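Local coordinates for copper homeostasis protein cutF (Escherichia coli, PDB 2Z4I) that takes part in copper homeostasis and in the attachment of cells to hydrophobic surfaces, and activates the Cpx signalling pathway from the outer membrane, at residues 31-40 against 50-58; 126-134 against 140-148. The protein carries 1 engineered substitution. All blocks are in the same frame, centred on the assembly; numbering follows the deposited sequence.

Contact 1: residues 31-40 against 50-58; sequences CADCEGIETS and VMNERYLGA
In the hairpin of strands 34-43 and 48-56 of the N-terminal beta-barrel domain, Ile37 and, from the turn leading into the first strand, the CXXC disulfide of Cys31 and Cys34 meet the Tyr55 ring. Ile37 CG2 lies over one face of that ring, 4.2 Å from its centroid, in a CH-pi contact. Both sulfurs approach the ring edge instead, Cys34 SG at 3.9 Å from Tyr55 CD1 and Cys31 SG at 4.0 Å. With CG anti to the carbonyl carbon (chi1 -64°), Tyr55 extends alongside Ile37. The other face of the hairpin is more polar. Glu38 CB and Arg54 CB lie 3.8 Å apart there. A long, less certain salt bridge of 3.7 Å links Glu38 OE2 to Arg54 NE. An alanine at Glu38 removes that carboxylate, and Arg54 is likely to be freer to swing. Glu38 N donates to Arg54 O at 2.7 Å and Arg54 N to Glu38 O at 2.8 Å; Ser40 and Asn52 repeat the reciprocal pairing. A water joins Glu38 O, Ser40 OG and Asn52 OD1. Strand 24-31 flanks strand 34-43, pairing Leu29 with Ile37, while strand 64-72 borders strand 48-56, where Phe65 pairs with Glu53 and touches Tyr55.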
ATOM      1  N   CYS A  31      -8.997  -5.664  16.158  1.00 43.69           N
ATOM      2  CA  CYS A  31     -10.354  -5.930  16.620  1.00 47.78           C
ATOM      3  C   CYS A  31     -10.987  -7.051  15.789  1.00 48.56           C
ATOM      4  O   CYS A  31     -11.233  -6.891  14.591  1.00 48.20           O
ATOM      5  CB  CYS A  31     -11.172  -4.652  16.462  1.00 50.44           C
ATOM      6  SG  CYS A  31     -12.819  -4.613  17.232  1.00 55.45           S
ATOM      7  N   ALA A  32     -11.256  -8.178  16.432  1.00 50.08           N
ATOM      8  CA  ALA A  32     -11.853  -9.318  15.750  1.00 51.57           C
ATOM      9  C   ALA A  32     -13.191  -8.945  15.124  1.00 52.49           C
ATOM     10  O   ALA A  32     -13.670  -9.615  14.211  1.00 52.29           O
ATOM     11  CB  ALA A  32     -12.039 -10.472  16.733  1.00 51.06           C
ATOM     12  N   ASP A  33     -13.796  -7.872  15.610  1.00 53.66           N
ATOM     13  CA  ASP A  33     -15.073  -7.459  15.072  1.00 55.51           C
ATOM     14  C   ASP A  33     -15.186  -5.981  14.751  1.00 55.58           C
ATOM     15  O   ASP A  33     -16.268  -5.405  14.829  1.00 56.21           O
ATOM     16  CB  ASP A  33     -16.189  -7.880  16.020  1.00 58.94           C
ATOM     17  CG  ASP A  33     -16.731  -9.261  15.691  1.00 63.00           C
ATOM     18  OD1 ASP A  33     -17.167  -9.448  14.529  1.00 64.48           O
ATOM     19  OD2 ASP A  33     -16.726 -10.152  16.577  1.00 64.98           O
ATOM     20  N   CYS A  34     -14.068  -5.363  14.391  1.00 55.11           N
ATOM     21  CA  CYS A  34     -14.101  -3.960  14.031  1.00 54.52           C
ATOM     22  C   CYS A  34     -12.790  -3.408  13.506  1.00 54.29           C
ATOM     23  O   CYS A  34     -11.793  -4.120  13.412  1.00 55.50           O
ATOM     24  CB  CYS A  34     -14.618  -3.118  15.197  1.00 54.14           C
ATOM     25  SG  CYS A  34     -13.540  -2.803  16.631  1.00 55.92           S
ATOM     26  N   GLU A  35     -12.822  -2.132  13.147  1.00 53.88           N
ATOM     27  CA  GLU A  35     -11.679  -1.429  12.588  1.00 53.47           C
ATOM     28  C   GLU A  35     -10.444  -1.462  13.469  1.00 51.32           C
ATOM     29  O   GLU A  35      -9.318  -1.523  12.979  1.00 51.78           O
ATOM     30  CB  GLU A  35     -12.080   0.018  12.290  1.00 55.92           C
ATOM     31  CG  GLU A  35     -13.082   0.145  11.140  1.00 59.05           C
ATOM     32  CD  GLU A  35     -13.701   1.532  11.037  1.00 61.80           C
ATOM     33  OE1 GLU A  35     -12.955   2.532  10.928  1.00 62.62           O
ATOM     34  OE2 GLU A  35     -14.946   1.620  11.063  1.00 64.65           O
ATOM     35  N   GLY A  36     -10.655  -1.420  14.775  1.00 49.81           N
ATOM     36  CA  GLY A  36      -9.532  -1.451  15.690  1.00 46.92           C
ATOM     37  C   GLY A  36      -9.919  -0.902  17.040  1.00 44.47           C
ATOM     38  O   GLY A  36     -10.935  -0.216  17.162  1.00 45.48           O
ATOM     39  N   ILE A  37      -9.114  -1.205  18.053  1.00 41.46           N
ATOM     40  CA  ILE A  37      -9.382  -0.728  19.394  1.00 37.42           C
ATOM     41  C   ILE A  37      -8.369   0.333  19.816  1.00 37.17           C
ATOM     42  O   ILE A  37      -7.175   0.051  19.928  1.00 35.79           O
ATOM     43  CB  ILE A  37      -9.334  -1.877  20.410  1.00 36.06           C
ATOM     44  CG1 ILE A  37     -10.239  -3.017  19.966  1.00 37.13           C
ATOM     45  CG2 ILE A  37      -9.840  -1.408  21.740  1.00 35.92           C
ATOM     46  CD1 ILE A  37     -10.236  -4.205  20.918  1.00 36.24           C
ATOM     47  N   GLU A  38      -8.861   1.554  20.032  1.00 36.13           N
ATOM     48  CA  GLU A  38      -8.040   2.674  20.480  1.00 35.95           C
ATOM     49  C   GLU A  38      -7.716   2.418  21.944  1.00 35.17           C
ATOM     50  O   GLU A  38      -8.581   2.547  22.809  1.00 35.41           O
ATOM     51  CB  GLU A  38      -8.812   3.983  20.380  1.00 36.79           C
ATOM     52  CG  GLU A  38      -8.928   4.573  19.007  1.00 40.29           C
ATOM     53  CD  GLU A  38      -9.708   5.877  19.035  1.00 44.87           C
ATOM     54  OE1 GLU A  38      -9.311   6.796  19.798  1.00 47.44           O
ATOM     55  OE2 GLU A  38     -10.720   5.983  18.301  1.00 45.58           O
ATOM     56  N   THR A  39      -6.464   2.085  22.221  1.00 34.21           N
ATOM     57  CA  THR A  39      -6.036   1.767  23.576  1.00 31.38           C
ATOM     58  C   THR A  39      -5.126   2.814  24.187  1.00 31.44           C
ATOM     59  O   THR A  39      -4.268   3.381  23.516  1.00 33.82           O
ATOM     60  CB  THR A  39      -5.312   0.420  23.558  1.00 30.74           C
ATOM     61  OG1 THR A  39      -6.210  -0.572  23.044  1.00 31.93           O
ATOM     62  CG2 THR A  39      -4.842   0.020  24.943  1.00 27.59           C
ATOM     63  N   SER A  40      -5.311   3.094  25.466  1.00 30.64           N
ATOM     64  CA  SER A  40      -4.439   4.058  26.122  1.00 31.18           C
ATOM     65  C   SER A  40      -4.306   3.619  27.557  1.00 30.01           C
ATOM     66  O   SER A  40      -5.313   3.410  28.239  1.00 29.03           O
ATOM     67  CB  SER A  40      -5.008   5.476  26.042  1.00 31.87           C
ATOM     68  OG  SER A  40      -6.316   5.521  26.570  1.00 35.11           O
ATOM     69  N   VAL A  50      -4.895   3.331  34.791  1.00 37.62           N
ATOM     70  CA  VAL A  50      -6.227   3.436  34.228  1.00 39.02           C
ATOM     71  C   VAL A  50      -6.040   3.167  32.750  1.00 37.76           C
ATOM     72  O   VAL A  50      -5.111   3.696  32.129  1.00 37.94           O
ATOM     73  CB  VAL A  50      -6.829   4.857  34.442  1.00 40.59           C
ATOM     74  CG1 VAL A  50      -6.050   5.886  33.633  1.00 39.87           C
ATOM     75  CG2 VAL A  50      -8.307   4.859  34.058  1.00 41.08           C
HETATM   76  N   MSE A  51      -6.895   2.316  32.203  1.00 37.14           N
HETATM   77  CA  MSE A  51      -6.820   1.979  30.796  1.00 38.80           C
HETATM   78  C   MSE A  51      -8.124   2.316  30.107  1.00 37.85           C
HETATM   79  O   MSE A  51      -9.201   2.145  30.675  1.00 38.48           O
HETATM   80  CB  MSE A  51      -6.530   0.499  30.610  1.00 42.01           C
HETATM   81  CG  MSE A  51      -6.455   0.103  29.157  1.00 46.36           C
HETATM   82 SE   MSE A  51      -5.795  -1.682  28.950  1.00 57.47          SE
HETATM   83  CE  MSE A  51      -3.911  -1.300  29.236  1.00 50.00           C
ATOM     84  N   ASN A  52      -8.027   2.791  28.876  1.00 36.10           N
ATOM     85  CA  ASN A  52      -9.208   3.144  28.135  1.00 35.85           C
ATOM     86  C   ASN A  52      -9.200   2.408  26.817  1.00 36.72           C
ATOM     87  O   ASN A  52      -8.178   2.366  26.131  1.00 38.02           O
ATOM     88  CB  ASN A  52      -9.225   4.644  27.868  1.00 35.57           C
ATOM     89  CG  ASN A  52     -10.527   5.112  27.242  1.00 35.34           C
ATOM     90  OD1 ASN A  52     -10.528   5.998  26.396  1.00 37.29           O
ATOM     91  ND2 ASN A  52     -11.639   4.531  27.667  1.00 31.76           N
ATOM     92  N   GLU A  53     -10.334   1.824  26.457  1.00 35.37           N
ATOM     93  CA  GLU A  53     -10.424   1.129  25.189  1.00 35.59           C
ATOM     94  C   GLU A  53     -11.611   1.660  24.417  1.00 35.83           C
ATOM     95  O   GLU A  53     -12.723   1.648  24.927  1.00 36.19           O
ATOM     96  CB  GLU A  53     -10.597  -0.369  25.405  1.00 36.51           C
ATOM     97  CG  GLU A  53      -9.471  -1.020  26.173  1.00 38.94           C
ATOM     98  CD  GLU A  53      -9.678  -2.508  26.322  1.00 40.99           C
ATOM     99  OE1 GLU A  53      -9.101  -3.093  27.255  1.00 43.43           O
ATOM    100  OE2 GLU A  53     -10.415  -3.095  25.501  1.00 42.39           O
ATOM    101  N   ARG A  54     -11.373   2.126  23.196  1.00 36.70           N
ATOM    102  CA  ARG A  54     -12.434   2.650  22.351  1.00 37.70           C
ATOM    103  C   ARG A  54     -12.501   1.850  21.054  1.00 39.42           C
ATOM    104  O   ARG A  54     -11.487   1.600  20.422  1.00 40.34           O
ATOM    105  CB  ARG A  54     -12.185   4.114  22.054  1.00 39.54           C
ATOM    106  CG  ARG A  54     -13.313   4.736  21.299  1.00 44.96           C
ATOM    107  CD  ARG A  54     -13.116   6.216  21.063  1.00 49.09           C
ATOM    108  NE  ARG A  54     -13.968   6.622  19.953  1.00 55.35           N
ATOM    109  CZ  ARG A  54     -15.297   6.643  19.995  1.00 57.83           C
ATOM    110  NH1 ARG A  54     -15.933   6.291  21.111  1.00 58.71           N
ATOM    111  NH2 ARG A  54     -15.990   6.973  18.907  1.00 58.04           N
ATOM    112  N   TYR A  55     -13.702   1.454  20.654  1.00 42.44           N
ATOM    113  CA  TYR A  55     -13.887   0.641  19.457  1.00 44.23           C
ATOM    114  C   TYR A  55     -14.280   1.400  18.211  1.00 45.45           C
ATOM    115  O   TYR A  55     -15.412   1.859  18.089  1.00 45.43           O
ATOM    116  CB  TYR A  55     -14.933  -0.436  19.735  1.00 45.90           C
ATOM    117  CG  TYR A  55     -14.494  -1.398  20.800  1.00 48.71           C
ATOM    118  CD1 TYR A  55     -13.809  -2.568  20.473  1.00 50.44           C
ATOM    119  CD2 TYR A  55     -14.682  -1.099  22.141  1.00 50.98           C
ATOM    120  CE1 TYR A  55     -13.316  -3.414  21.461  1.00 52.27           C
ATOM    121  CE2 TYR A  55     -14.194  -1.935  23.139  1.00 54.39           C
ATOM    122  CZ  TYR A  55     -13.509  -3.090  22.791  1.00 54.57           C
ATOM    123  OH  TYR A  55     -13.005  -3.894  23.788  1.00 57.22           O
ATOM    124  N   LEU A  56     -13.342   1.516  17.280  1.00 47.20           N
ATOM    125  CA  LEU A  56     -13.595   2.199  16.025  1.00 49.95           C
ATOM    126  C   LEU A  56     -14.468   1.290  15.173  1.00 52.53           C
ATOM    127  O   LEU A  56     -14.185   0.096  15.050  1.00 52.76           O
ATOM    128  CB  LEU A  56     -12.280   2.471  15.307  1.00 50.81           C
ATOM    129  CG  LEU A  56     -11.319   3.376  16.072  1.00 52.57           C
ATOM    130  CD1 LEU A  56      -9.954   3.405  15.402  1.00 53.68           C
ATOM    131  CD2 LEU A  56     -11.907   4.764  16.125  1.00 54.33           C
ATOM    132  N   GLY A  57     -15.521   1.858  14.585  1.00 54.74           N
ATOM    133  CA  GLY A  57     -16.429   1.077  13.762  1.00 57.98           C
ATOM    134  C   GLY A  57     -17.236   0.119  14.624  1.00 60.81           C
ATOM    135  O   GLY A  57     -17.450  -1.038  14.263  1.00 61.11           O
ATOM    136  N   ALA A  58     -17.693   0.614  15.768  1.00 63.19           N
ATOM    137  CA  ALA A  58     -18.458  -0.189  16.710  1.00 66.26           C
ATOM    138  C   ALA A  58     -19.894  -0.530  16.309  1.00 68.43           C
ATOM    139  O   ALA A  58     -20.605   0.258  15.682  1.00 67.92           O
ATOM    140  CB  ALA A  58     -18.463   0.498  18.073  1.00 66.80           C
TER
HETATM  141  O   HOH W   1      -8.300   4.877  24.390  1.00 34.61           O

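Contact 2: residues 126-134 against 140-148; sequences PMTLRGMYF and ATFTDCATG
Phe142 lays one ring face against the backbone of Gly131, whose CA stands 3.7 Å from the ring centroid in a CH-pi contact. Phe142 CG is anti to the backbone N (chi1 179°), which carries the ring across to strand 127-135, where CZ meets Leu129 CB at 3.7 Å. Tyr133 extends on the same side of the sheet and brings its CZ to 3.6 Å from Ala140 CB. Phe134 and Thr141 lie side by side on the reverse side, Thr141 OG1 meeting the ring at its edge. Phe134 O takes two bonds from that threonine, from N at 2.9 Å and from OG1 at 3.2 Å. These pairs belong to an antiparallel hairpin of the C-terminal OB domain; strand 127-135 lies in a region that could contain a copper-binding motif. Met132 and Thr143 exchange backbone bonds, and a water spans Met132 O and Thr143 OG1. Just past strand 140-144, Cys145 N donates to Arg130 O at 2.8 Å, and an Asx motif turns the chain as Thr147 N reaches Asp144 OD1 at 2.6 Å. Farther out, a disulfide ties Cys145 to Cys211, Ser177 holds Arg130 NH1, Val153 touches Phe142, and Tyr163 of helix 157-167 meets Tyr133 edge-to-face.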
ATOM      1  N   PRO A 126       3.365   6.504 -14.354  1.00 28.97           N
ATOM      2  CA  PRO A 126       3.978   6.042 -15.598  1.00 29.10           C
ATOM      3  C   PRO A 126       4.851   4.814 -15.350  1.00 30.95           C
ATOM      4  O   PRO A 126       5.440   4.656 -14.280  1.00 32.56           O
ATOM      5  CB  PRO A 126       4.793   7.246 -16.044  1.00 26.87           C
ATOM      6  CG  PRO A 126       5.248   7.814 -14.764  1.00 27.82           C
ATOM      7  CD  PRO A 126       4.001   7.742 -13.878  1.00 28.98           C
HETATM    8  N   MSE A 127       4.906   3.927 -16.328  1.00 31.50           N
HETATM    9  CA  MSE A 127       5.737   2.743 -16.223  1.00 32.74           C
HETATM   10  C   MSE A 127       6.465   2.712 -17.540  1.00 33.26           C
HETATM   11  O   MSE A 127       6.098   3.453 -18.452  1.00 35.71           O
HETATM   12  CB  MSE A 127       4.879   1.497 -16.051  1.00 33.54           C
HETATM   13  CG  MSE A 127       3.786   1.370 -17.043  1.00 36.84           C
HETATM   14 SE   MSE A 127       2.591   0.009 -16.453  1.00 42.02          SE
HETATM   15  CE  MSE A 127       1.907   0.834 -14.908  1.00 43.16           C
ATOM     16  N   THR A 128       7.497   1.891 -17.666  1.00 32.67           N
ATOM     17  CA  THR A 128       8.215   1.860 -18.933  1.00 32.10           C
ATOM     18  C   THR A 128       7.763   0.732 -19.816  1.00 32.47           C
ATOM     19  O   THR A 128       7.511  -0.374 -19.342  1.00 33.03           O
ATOM     20  CB  THR A 128       9.716   1.747 -18.727  1.00 30.53           C
ATOM     21  OG1 THR A 128      10.173   2.890 -17.994  1.00 30.59           O
ATOM     22  CG2 THR A 128      10.422   1.688 -20.062  1.00 27.74           C
ATOM     23  N   LEU A 129       7.650   1.014 -21.110  1.00 33.68           N
ATOM     24  CA  LEU A 129       7.213  -0.006 -22.042  1.00 35.52           C
ATOM     25  C   LEU A 129       8.111  -0.119 -23.262  1.00 38.63           C
ATOM     26  O   LEU A 129       8.648   0.870 -23.761  1.00 40.78           O
ATOM     27  CB  LEU A 129       5.770   0.250 -22.484  1.00 33.48           C
ATOM     28  CG  LEU A 129       4.708   0.297 -21.386  1.00 30.38           C
ATOM     29  CD1 LEU A 129       4.606   1.694 -20.883  1.00 30.62           C
ATOM     30  CD2 LEU A 129       3.366  -0.139 -21.920  1.00 30.69           C
ATOM     31  N   ARG A 130       8.269  -1.345 -23.733  1.00 41.10           N
ATOM     32  CA  ARG A 130       9.086  -1.626 -24.892  1.00 43.35           C
ATOM     33  C   ARG A 130       8.128  -2.252 -25.889  1.00 43.77           C
ATOM     34  O   ARG A 130       7.506  -3.269 -25.587  1.00 45.11           O
ATOM     35  CB  ARG A 130      10.170  -2.636 -24.517  1.00 46.89           C
ATOM     36  CG  ARG A 130      11.582  -2.212 -24.861  1.00 52.92           C
ATOM     37  CD  ARG A 130      12.071  -1.057 -23.989  1.00 56.47           C
ATOM     38  NE  ARG A 130      12.441  -1.504 -22.648  1.00 60.17           N
ATOM     39  CZ  ARG A 130      13.184  -0.801 -21.793  1.00 61.67           C
ATOM     40  NH1 ARG A 130      13.646   0.405 -22.131  1.00 60.34           N
ATOM     41  NH2 ARG A 130      13.477  -1.314 -20.600  1.00 61.11           N
ATOM     42  N   GLY A 131       7.975  -1.658 -27.065  1.00 42.84           N
ATOM     43  CA  GLY A 131       7.068  -2.256 -28.023  1.00 42.42           C
ATOM     44  C   GLY A 131       7.316  -1.798 -29.440  1.00 43.62           C
ATOM     45  O   GLY A 131       8.142  -0.906 -29.670  1.00 44.09           O
HETATM   46  N   MSE A 132       6.619  -2.419 -30.390  1.00 42.78           N
HETATM   47  CA  MSE A 132       6.749  -2.041 -31.784  1.00 43.02           C
HETATM   48  C   MSE A 132       5.662  -1.012 -32.067  1.00 43.24           C
HETATM   49  O   MSE A 132       4.484  -1.351 -32.131  1.00 43.89           O
HETATM   50  CB  MSE A 132       6.576  -3.261 -32.696  1.00 45.19           C
HETATM   51  CG  MSE A 132       7.647  -4.358 -32.552  1.00 47.10           C
HETATM   52 SE   MSE A 132       9.512  -3.784 -32.710  1.00 54.13          SE
HETATM   53  CE  MSE A 132       9.466  -2.931 -34.434  1.00 50.31           C
ATOM     54  N   TYR A 133       6.060   0.247 -32.214  1.00 44.46           N
ATOM     55  CA  TYR A 133       5.117   1.333 -32.475  1.00 46.43           C
ATOM     56  C   TYR A 133       4.846   1.451 -33.962  1.00 48.70           C
ATOM     57  O   TYR A 133       5.752   1.299 -34.780  1.00 49.32           O
ATOM     58  CB  TYR A 133       5.684   2.661 -31.976  1.00 46.42           C
ATOM     59  CG  TYR A 133       4.765   3.857 -32.162  1.00 45.43           C
ATOM     60  CD1 TYR A 133       3.769   4.147 -31.230  1.00 43.87           C
ATOM     61  CD2 TYR A 133       4.907   4.711 -33.260  1.00 43.90           C
ATOM     62  CE1 TYR A 133       2.942   5.254 -31.384  1.00 42.33           C
ATOM     63  CE2 TYR A 133       4.080   5.825 -33.422  1.00 42.56           C
ATOM     64  CZ  TYR A 133       3.100   6.089 -32.479  1.00 42.54           C
ATOM     65  OH  TYR A 133       2.276   7.188 -32.623  1.00 42.36           O
ATOM     66  N   PHE A 134       3.595   1.737 -34.304  1.00 50.68           N
ATOM     67  CA  PHE A 134       3.195   1.877 -35.694  1.00 52.15           C
ATOM     68  C   PHE A 134       2.081   2.898 -35.831  1.00 53.10           C
ATOM     69  O   PHE A 134       1.034   2.779 -35.206  1.00 52.79           O
ATOM     70  CB  PHE A 134       2.729   0.532 -36.245  1.00 52.07           C
ATOM     71  CG  PHE A 134       2.219   0.603 -37.647  1.00 52.87           C
ATOM     72  CD1 PHE A 134       0.851   0.581 -37.906  1.00 54.07           C
ATOM     73  CD2 PHE A 134       3.105   0.716 -38.715  1.00 53.72           C
ATOM     74  CE1 PHE A 134       0.369   0.671 -39.218  1.00 54.03           C
ATOM     75  CE2 PHE A 134       2.636   0.808 -40.030  1.00 54.10           C
ATOM     76  CZ  PHE A 134       1.264   0.785 -40.283  1.00 53.94           C
ATOM     77  N   ALA A 140      -2.448   5.247 -33.918  1.00 41.65           N
ATOM     78  CA  ALA A 140      -1.187   4.726 -33.439  1.00 39.45           C
ATOM     79  C   ALA A 140      -1.467   3.448 -32.683  1.00 38.31           C
ATOM     80  O   ALA A 140      -2.426   3.383 -31.930  1.00 38.70           O
ATOM     81  CB  ALA A 140      -0.520   5.726 -32.525  1.00 39.08           C
ATOM     82  N   THR A 141      -0.654   2.425 -32.919  1.00 37.73           N
ATOM     83  CA  THR A 141      -0.778   1.162 -32.203  1.00 39.11           C
ATOM     84  C   THR A 141       0.594   0.857 -31.627  1.00 38.39           C
ATOM     85  O   THR A 141       1.595   1.385 -32.093  1.00 39.16           O
ATOM     86  CB  THR A 141      -1.217   0.004 -33.108  1.00 39.01           C
ATOM     87  OG1 THR A 141      -0.516   0.075 -34.351  1.00 43.39           O
ATOM     88  CG2 THR A 141      -2.707   0.066 -33.364  1.00 41.08           C
ATOM     89  N   PHE A 142       0.636   0.014 -30.607  1.00 38.70           N
ATOM     90  CA  PHE A 142       1.884  -0.340 -29.946  1.00 37.30           C
ATOM     91  C   PHE A 142       1.810  -1.804 -29.566  1.00 38.52           C
ATOM     92  O   PHE A 142       1.061  -2.185 -28.660  1.00 37.29           O
ATOM     93  CB  PHE A 142       2.043   0.537 -28.697  1.00 36.42           C
ATOM     94  CG  PHE A 142       3.282   0.267 -27.877  1.00 33.44           C
ATOM     95  CD1 PHE A 142       3.302  -0.745 -26.932  1.00 32.35           C
ATOM     96  CD2 PHE A 142       4.388   1.100 -27.975  1.00 33.36           C
ATOM     97  CE1 PHE A 142       4.396  -0.920 -26.083  1.00 32.29           C
ATOM     98  CE2 PHE A 142       5.492   0.933 -27.131  1.00 33.56           C
ATOM     99  CZ  PHE A 142       5.494  -0.077 -26.181  1.00 31.95           C
ATOM    100  N   THR A 143       2.547  -2.635 -30.295  1.00 40.51           N
ATOM    101  CA  THR A 143       2.574  -4.056 -29.978  1.00 42.83           C
ATOM    102  C   THR A 143       3.670  -4.199 -28.924  1.00 44.12           C
ATOM    103  O   THR A 143       4.853  -3.975 -29.197  1.00 44.14           O
ATOM    104  CB  THR A 143       2.892  -4.900 -31.210  1.00 42.42           C
ATOM    105  OG1 THR A 143       1.849  -4.730 -32.181  1.00 41.48           O
ATOM    106  CG2 THR A 143       2.982  -6.367 -30.821  1.00 41.90           C
ATOM    107  N   ASP A 144       3.251  -4.541 -27.711  1.00 45.62           N
ATOM    108  CA  ASP A 144       4.153  -4.651 -26.578  1.00 46.89           C
ATOM    109  C   ASP A 144       5.045  -5.878 -26.571  1.00 47.26           C
ATOM    110  O   ASP A 144       4.563  -7.007 -26.543  1.00 47.22           O
ATOM    111  CB  ASP A 144       3.334  -4.574 -25.292  1.00 47.86           C
ATOM    112  CG  ASP A 144       4.159  -4.847 -24.063  1.00 50.37           C
ATOM    113  OD1 ASP A 144       4.215  -6.024 -23.649  1.00 52.45           O
ATOM    114  OD2 ASP A 144       4.759  -3.894 -23.520  1.00 49.79           O
ATOM    115  N   CYS A 145       6.354  -5.641 -26.588  1.00 48.78           N
ATOM    116  CA  CYS A 145       7.337  -6.718 -26.593  1.00 51.06           C
ATOM    117  C   CYS A 145       7.072  -7.731 -25.489  1.00 51.05           C
ATOM    118  O   CYS A 145       7.093  -8.935 -25.724  1.00 51.70           O
ATOM    119  CB  CYS A 145       8.762  -6.171 -26.415  1.00 53.53           C
ATOM    120  SG  CYS A 145       9.521  -5.278 -27.826  1.00 58.90           S
ATOM    121  N   ALA A 146       6.809  -7.233 -24.287  1.00 50.01           N
ATOM    122  CA  ALA A 146       6.574  -8.092 -23.133  1.00 48.33           C
ATOM    123  C   ALA A 146       5.397  -9.053 -23.196  1.00 47.78           C
ATOM    124  O   ALA A 146       5.558 -10.223 -22.893  1.00 48.77           O
ATOM    125  CB  ALA A 146       6.459  -7.238 -21.882  1.00 49.04           C
ATOM    126  N   THR A 147       4.216  -8.574 -23.572  1.00 47.70           N
ATOM    127  CA  THR A 147       3.032  -9.433 -23.607  1.00 47.07           C
ATOM    128  C   THR A 147       2.551  -9.768 -24.996  1.00 47.29           C
ATOM    129  O   THR A 147       1.595 -10.521 -25.158  1.00 46.68           O
ATOM    130  CB  THR A 147       1.845  -8.784 -22.887  1.00 47.46           C
ATOM    131  OG1 THR A 147       1.308  -7.732 -23.698  1.00 46.25           O
ATOM    132  CG2 THR A 147       2.286  -8.215 -21.561  1.00 47.14           C
ATOM    133  N   GLY A 148       3.194  -9.189 -26.000  1.00 48.06           N
ATOM    134  CA  GLY A 148       2.787  -9.458 -27.361  1.00 49.26           C
ATOM    135  C   GLY A 148       1.439  -8.848 -27.687  1.00 50.57           C
ATOM    136  O   GLY A 148       1.062  -8.748 -28.855  1.00 51.47           O
TER
HETATM  137  O   HOH W   2       2.408  -2.540 -33.535  1.00 41.11           O

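Overall arrangement
Contacts 1 and 2 share no strands: each joins the two arms of a separate antiparallel hairpin, one in the N-terminal barrel and one in the C-terminal OB domain. They follow one another along the chain, lie on opposite sides of its centre with their own centres about 49 Å apart, and do not touch. Contact 1 is a surface contact, with charged and polar side chains over much of its extent. Contact 2 is partly buried and more aromatic, with a helix against part of it. Cysteines differ too: the disulfide of residues 31-40 closes locally beside the hairpin, whereas the one from residues 140-148 ties it to a distant part of the chain.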